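Local coordinates for protein ATP grasp ligase (Microcystis aeruginosa MRC, PDB 5IG9) that probably uses ATP, as a microviridin-pathway ATP-grasp enzyme, to form ester bonds that close lactone rings in a precursor peptide, at residues T2-T7 and K28-D33; L214-T219 and Q254-P259. All blocks are in the same frame, centred on the assembly; numbering follows the deposited sequence.

Contact 1: residues T2-T7 and K28-D33; sequences TVLIVT and KAFRFD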
loop_
_atom_site.group_PDB
_atom_site.type_symbol
_atom_site.label_atom_id
_atom_site.label_comp_id
_atom_site.label_asym_id
_atom_site.label_seq_id
_atom_site.Cartn_x
_atom_site.Cartn_y
_atom_site.Cartn_z
ATOM N N THR A 2 10.823 -17.421 17.482
ATOM C CA THR A 2 9.601 -16.844 18.035
ATOM C C THR A 2 8.719 -16.322 16.915
ATOM O O THR A 2 9.208 -15.729 15.954
ATOM C CB THR A 2 9.907 -15.703 19.028
ATOM O OG1 THR A 2 10.664 -16.214 20.130
ATOM C CG2 THR A 2 8.624 -15.077 19.557
ATOM N N VAL A 3 7.415 -16.544 17.032
ATOM C CA VAL A 3 6.457 -16.090 16.033
ATOM C C VAL A 3 5.962 -14.706 16.429
ATOM O O VAL A 3 5.386 -14.525 17.506
ATOM C CB VAL A 3 5.289 -17.076 15.896
ATOM C CG1 VAL A 3 4.188 -16.471 15.039
ATOM C CG2 VAL A 3 5.774 -18.389 15.298
ATOM N N LEU A 4 6.193 -13.727 15.565
ATOM C CA LEU A 4 5.691 -12.378 15.784
ATOM C C LEU A 4 4.299 -12.270 15.175
ATOM O O LEU A 4 4.115 -12.542 13.984
ATOM C CB LEU A 4 6.629 -11.337 15.177
ATOM C CG LEU A 4 6.077 -9.916 15.071
ATOM C CD1 LEU A 4 5.778 -9.319 16.440
ATOM C CD2 LEU A 4 7.044 -9.047 14.300
ATOM N N ILE A 5 3.325 -11.882 15.988
ATOM C CA ILE A 5 1.933 -11.811 15.563
ATOM C C ILE A 5 1.538 -10.345 15.508
ATOM O O ILE A 5 1.440 -9.674 16.541
ATOM C CB ILE A 5 1.010 -12.612 16.488
ATOM C CG1 ILE A 5 1.298 -14.101 16.326
ATOM C CG2 ILE A 5 -0.444 -12.315 16.176
ATOM C CD1 ILE A 5 0.569 -14.977 17.296
ATOM N N VAL A 6 1.300 -9.852 14.296
ATOM C CA VAL A 6 1.011 -8.444 14.059
ATOM C C VAL A 6 -0.505 -8.274 14.085
ATOM O O VAL A 6 -1.196 -8.606 13.123
ATOM C CB VAL A 6 1.610 -7.967 12.738
ATOM C CG1 VAL A 6 1.398 -6.477 12.568
ATOM C CG2 VAL A 6 3.088 -8.314 12.680
ATOM N N THR A 7 -1.021 -7.741 15.192
ATOM C CA THR A 7 -2.459 -7.581 15.364
ATOM C C THR A 7 -2.771 -6.250 16.037
ATOM O O THR A 7 -2.004 -5.292 15.912
ATOM C CB THR A 7 -3.033 -8.742 16.182
ATOM O OG1 THR A 7 -4.413 -8.490 16.468
ATOM C CG2 THR A 7 -2.273 -8.901 17.490
ATOM N N LYS A 28 7.201 -20.571 20.859
ATOM C CA LYS A 28 6.679 -19.408 21.560
ATOM C C LYS A 28 6.179 -18.371 20.562
ATOM O O LYS A 28 6.517 -18.405 19.375
ATOM C CB LYS A 28 7.738 -18.782 22.483
ATOM C CG LYS A 28 9.094 -18.542 21.835
ATOM C CD LYS A 28 10.022 -19.741 22.002
ATOM C CE LYS A 28 11.393 -19.465 21.403
ATOM N NZ LYS A 28 12.305 -20.636 21.520
ATOM N N ALA A 29 5.365 -17.441 21.061
ATOM C CA ALA A 29 4.764 -16.418 20.215
ATOM C C ALA A 29 4.618 -15.119 20.992
ATOM O O ALA A 29 4.200 -15.129 22.153
ATOM C CB ALA A 29 3.398 -16.870 19.688
ATOM N N PHE A 30 4.950 -14.009 20.340
ATOM C CA PHE A 30 4.811 -12.673 20.904
ATOM C C PHE A 30 3.689 -11.943 20.181
ATOM O O PHE A 30 3.666 -11.905 18.947
ATOM C CB PHE A 30 6.122 -11.888 20.786
ATOM C CG PHE A 30 6.055 -10.492 21.352
ATOM C CD1 PHE A 30 6.351 -10.256 22.685
ATOM C CD2 PHE A 30 5.711 -9.416 20.549
ATOM C CE1 PHE A 30 6.296 -8.975 23.207
ATOM C CE2 PHE A 30 5.653 -8.133 21.067
ATOM C CZ PHE A 30 5.945 -7.912 22.397
ATOM N N ARG A 31 2.767 -11.364 20.949
ATOM C CA ARG A 31 1.649 -10.603 20.402
ATOM C C ARG A 31 2.005 -9.122 20.378
ATOM O O ARG A 31 2.296 -8.533 21.424
ATOM C CB ARG A 31 0.379 -10.830 21.220
ATOM C CG ARG A 31 -0.743 -9.860 20.880
ATOM C CD ARG A 31 -2.074 -10.313 21.444
ATOM N NE ARG A 31 -3.137 -9.368 21.126
ATOM C CZ ARG A 31 -4.432 -9.639 21.238
ATOM N NH1 ARG A 31 -4.821 -10.834 21.655
ATOM N NH2 ARG A 31 -5.336 -8.721 20.924
ATOM N N PHE A 32 1.955 -8.520 19.194
ATOM C CA PHE A 32 2.292 -7.112 19.000
ATOM C C PHE A 32 1.026 -6.366 18.592
ATOM O O PHE A 32 0.587 -6.456 17.442
ATOM C CB PHE A 32 3.392 -6.965 17.950
ATOM C CG PHE A 32 3.715 -5.536 17.595
ATOM C CD1 PHE A 32 3.846 -4.572 18.582
ATOM C CD2 PHE A 32 3.914 -5.165 16.275
ATOM C CE1 PHE A 32 4.152 -3.259 18.258
ATOM C CE2 PHE A 32 4.222 -3.855 15.945
ATOM C CZ PHE A 32 4.341 -2.901 16.938
ATOM N N ASP A 33 0.444 -5.624 19.533
ATOM C CA ASP A 33 -0.761 -4.841 19.264
ATOM C C ASP A 33 -0.347 -3.531 18.609
ATOM O O ASP A 33 0.198 -2.638 19.262
ATOM C CB ASP A 33 -1.553 -4.606 20.545
ATOM C CG ASP A 33 -2.129 -5.888 21.117
ATOM O OD1 ASP A 33 -2.410 -6.819 20.332
ATOM O OD2 ASP A 33 -2.299 -5.968 22.352
#

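Contact 2: residues L214-T219 and Q254-P259; sequences LELRIT and QPYDLP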
loop_
_atom_site.group_PDB
_atom_site.type_symbol
_atom_site.label_atom_id
_atom_site.label_comp_id
_atom_site.label_asym_id
_atom_site.label_seq_id
_atom_site.Cartn_x
_atom_site.Cartn_y
_atom_site.Cartn_z
ATOM N N LEU A 214 -25.732 -20.900 -4.097
ATOM C CA LEU A 214 -24.877 -21.083 -2.938
ATOM C C LEU A 214 -23.828 -19.984 -2.875
ATOM O O LEU A 214 -23.402 -19.442 -3.899
ATOM C CB LEU A 214 -24.182 -22.451 -2.965
ATOM C CG LEU A 214 -25.050 -23.703 -2.830
ATOM C CD1 LEU A 214 -24.192 -24.949 -2.943
ATOM C CD2 LEU A 214 -25.812 -23.703 -1.516
ATOM N N GLU A 215 -23.424 -19.658 -1.652
ATOM C CA GLU A 215 -22.274 -18.807 -1.383
ATOM C C GLU A 215 -21.164 -19.664 -0.796
ATOM O O GLU A 215 -21.398 -20.418 0.156
ATOM C CB GLU A 215 -22.636 -17.672 -0.419
ATOM C CG GLU A 215 -23.543 -16.608 -1.013
ATOM C CD GLU A 215 -23.707 -15.407 -0.102
ATOM O OE1 GLU A 215 -24.402 -15.526 0.930
ATOM O OE2 GLU A 215 -23.130 -14.346 -0.417
ATOM N N LEU A 216 -19.966 -19.557 -1.366
ATOM C CA LEU A 216 -18.811 -20.329 -0.925
ATOM C C LEU A 216 -17.840 -19.426 -0.176
ATOM O O LEU A 216 -17.537 -18.318 -0.633
ATOM C CB LEU A 216 -18.094 -20.982 -2.110
ATOM C CG LEU A 216 -18.910 -21.872 -3.048
ATOM C CD1 LEU A 216 -18.010 -22.516 -4.086
ATOM C CD2 LEU A 216 -19.664 -22.924 -2.264
ATOM N N ARG A 217 -17.353 -19.903 0.968
ATOM C CA ARG A 217 -16.278 -19.259 1.716
ATOM C C ARG A 217 -15.104 -20.223 1.755
ATOM O O ARG A 217 -15.165 -21.253 2.429
ATOM C CB ARG A 217 -16.728 -18.881 3.124
ATOM C CG ARG A 217 -15.664 -18.161 3.940
ATOM C CD ARG A 217 -15.376 -16.768 3.392
ATOM N NE ARG A 217 -14.476 -16.014 4.262
ATOM C CZ ARG A 217 -14.227 -14.715 4.133
ATOM N NH1 ARG A 217 -14.811 -14.020 3.167
ATOM N NH2 ARG A 217 -13.396 -14.110 4.971
ATOM N N ILE A 218 -14.040 -19.884 1.042
ATOM C CA ILE A 218 -12.903 -20.773 0.834
ATOM C C ILE A 218 -11.689 -20.176 1.527
ATOM O O ILE A 218 -11.232 -19.087 1.164
ATOM C CB ILE A 218 -12.639 -20.991 -0.662
ATOM C CG1 ILE A 218 -13.924 -21.463 -1.340
ATOM C CG2 ILE A 218 -11.505 -21.979 -0.867
ATOM C CD1 ILE A 218 -13.869 -21.421 -2.837
ATOM N N THR A 219 -11.166 -20.890 2.516
ATOM C CA THR A 219 -9.987 -20.476 3.262
ATOM C C THR A 219 -8.846 -21.426 2.927
ATOM O O THR A 219 -8.973 -22.641 3.107
ATOM C CB THR A 219 -10.260 -20.470 4.766
ATOM O OG1 THR A 219 -11.434 -19.701 5.034
ATOM C CG2 THR A 219 -9.092 -19.861 5.506
ATOM N N GLN A 254 -21.950 -25.228 5.741
ATOM C CA GLN A 254 -21.639 -26.656 5.773
ATOM C C GLN A 254 -20.498 -27.003 4.826
ATOM O O GLN A 254 -20.299 -26.328 3.816
ATOM C CB GLN A 254 -22.879 -27.481 5.425
ATOM C CG GLN A 254 -23.560 -27.062 4.132
ATOM C CD GLN A 254 -23.839 -28.236 3.214
ATOM O OE1 GLN A 254 -24.811 -28.968 3.399
ATOM N NE2 GLN A 254 -22.983 -28.421 2.214
ATOM N N PRO A 255 -19.748 -28.054 5.148
ATOM C CA PRO A 255 -18.633 -28.446 4.281
ATOM C C PRO A 255 -19.100 -28.595 2.842
ATOM O O PRO A 255 -20.264 -28.896 2.572
ATOM C CB PRO A 255 -18.178 -29.789 4.866
ATOM C CG PRO A 255 -18.666 -29.780 6.273
ATOM C CD PRO A 255 -19.958 -29.016 6.244
ATOM N N TYR A 256 -18.174 -28.380 1.912
ATOM C CA TYR A 256 -18.486 -28.440 0.492
ATOM C C TYR A 256 -17.242 -28.899 -0.252
ATOM O O TYR A 256 -16.126 -28.513 0.101
ATOM C CB TYR A 256 -18.964 -27.077 -0.027
ATOM C CG TYR A 256 -19.488 -27.070 -1.450
ATOM C CD1 TYR A 256 -18.621 -26.958 -2.531
ATOM C CD2 TYR A 256 -20.850 -27.154 -1.711
ATOM C CE1 TYR A 256 -19.095 -26.945 -3.829
ATOM C CE2 TYR A 256 -21.332 -27.141 -3.005
ATOM C CZ TYR A 256 -20.449 -27.036 -4.059
ATOM O OH TYR A 256 -20.923 -27.021 -5.350
ATOM N N ASP A 257 -17.441 -29.727 -1.276
ATOM C CA ASP A 257 -16.345 -30.263 -2.076
ATOM C C ASP A 257 -16.286 -29.515 -3.403
ATOM O O ASP A 257 -17.139 -29.711 -4.274
ATOM C CB ASP A 257 -16.515 -31.764 -2.302
ATOM C CG ASP A 257 -16.286 -32.578 -1.040
ATOM O OD1 ASP A 257 -15.391 -32.218 -0.244
ATOM O OD2 ASP A 257 -17.002 -33.584 -0.840
ATOM N N LEU A 258 -15.281 -28.660 -3.552
ATOM C CA LEU A 258 -15.048 -27.999 -4.822
ATOM C C LEU A 258 -14.638 -29.020 -5.882
ATOM O O LEU A 258 -14.019 -30.039 -5.567
ATOM C CB LEU A 258 -13.949 -26.949 -4.688
ATOM C CG LEU A 258 -14.266 -25.631 -3.989
ATOM C CD1 LEU A 258 -13.002 -24.797 -3.850
ATOM C CD2 LEU A 258 -15.326 -24.875 -4.767
ATOM N N PRO A 259 -14.979 -28.773 -7.144
ATOM C CA PRO A 259 -14.357 -29.539 -8.228
ATOM C C PRO A 259 -12.843 -29.388 -8.176
ATOM O O PRO A 259 -12.322 -28.312 -7.876
ATOM C CB PRO A 259 -14.951 -28.908 -9.491
ATOM C CG PRO A 259 -16.253 -28.320 -9.039
ATOM C CD PRO A 259 -16.005 -27.840 -7.638
#

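Contact 1: residues T2-T7 and K28-D33
This is the opening beta-alpha-beta crossover of the pre-ATP grasp domain: strands 3-7 and 29-33 run parallel, joined through helix 14-23, and strand 29-33 is an outermost strand of its four-stranded sheet within this chain. Five backbone bonds zip the pair in the parallel ladder pattern, from V3 N to K28 O at 3.1 Å through to T7 N on F32 O at 3.0 Å; V3 and I5 each use N and O toward this neighbour. On one face L4 carries the packing. With CG anti to the backbone N (chi1 167°) and chi2 at 63°, its CD1 comes across to sit 3.7 Å from F32 CB and 4.1 Å from F30 CD2, where the methyl lies at the edge of the ring, near its plane. Helix 87-107 covers V6 and F32 on that side. The other face, V3, I5 and T7, meets helix 14-23, and there I5 CD1 lies 4.2 Å from A29 CB. R31, extended from CG to NE, runs along this face toward D33: NE points almost straight (177°) at OD1, 2.8 Å away, and OD1 receives it through its syn lone pair. The F8 carbonyl takes R31 NH2, and R36 pairs with D33 OD2. Leucine in place of R31 would probably leave D33 OD1 without its charged mate and the carboxylate held mainly through OD2. T7 CG2 rests against the bridge, 3.5 Å from D33 OD1.

Contact 2: residues L214-T219 and Q254-P259
Strand 214-219 and the segment 254-259 face each other without their backbones meeting: the closest CA atoms, of L216 and Y256, are 8.2 Å apart, because strand 224-231 lies between strands 214-221 and 254-255 in the antiparallel sheet. Side chains bridge the gap, and they come from alternate residues, L214, L216 and I218 on the strand, met by Y256 and L258. L216 works with both of its branches. Its CD2 stands over the centre of the Y256 ring, 4.2 Å from the centroid and only 10° off the ring normal, a CH-pi contact; its CD1 goes the other way, to L258 CD2 at 3.6 Å. The ring reaches this position because CG is anti to the backbone N of Y256 (chi1 -172°). L214 CD1 approaches the ring obliquely, 3.6 Å from Y256 CE2, while I218 and L258 meet tip to tip, with I218 CD1 to L258 CD1 also at 3.6 Å. The polar end of the tyrosine is spoken for by Y290 OH, a hydrogen bond to strand 290-296. P259 then takes the N-cap position of helix 260-273, so L258 packs against the sheet just before the chain turns helical. With only methyl groups and an aromatic ring meeting, cohesion here probably rests on close fit and on burial away from water, with little directional bonding to fix it.

In the fold
The two contacts belong to different sheets, and both segments of contact 1 precede those of contact 2 in the chain. Their centres are 30 Å apart and their nearest atoms about 16 Å, so neither touches the other. Contact 1 pairs two strands of the parallel sheet of the N-terminal pre-ATP grasp domain by backbone bonding; contact 2 packs the chain that follows edge strand 254-255 back over strand 214-221 of the same antiparallel sheet, by side chains alone. In ATP-grasp enzymes the nucleotide is generally held between two alpha+beta lobes, and the antiparallel sheet carrying contact 2 probably forms part of one of them. Neither contact itself includes a ligand, and both are structural packing within one subunit.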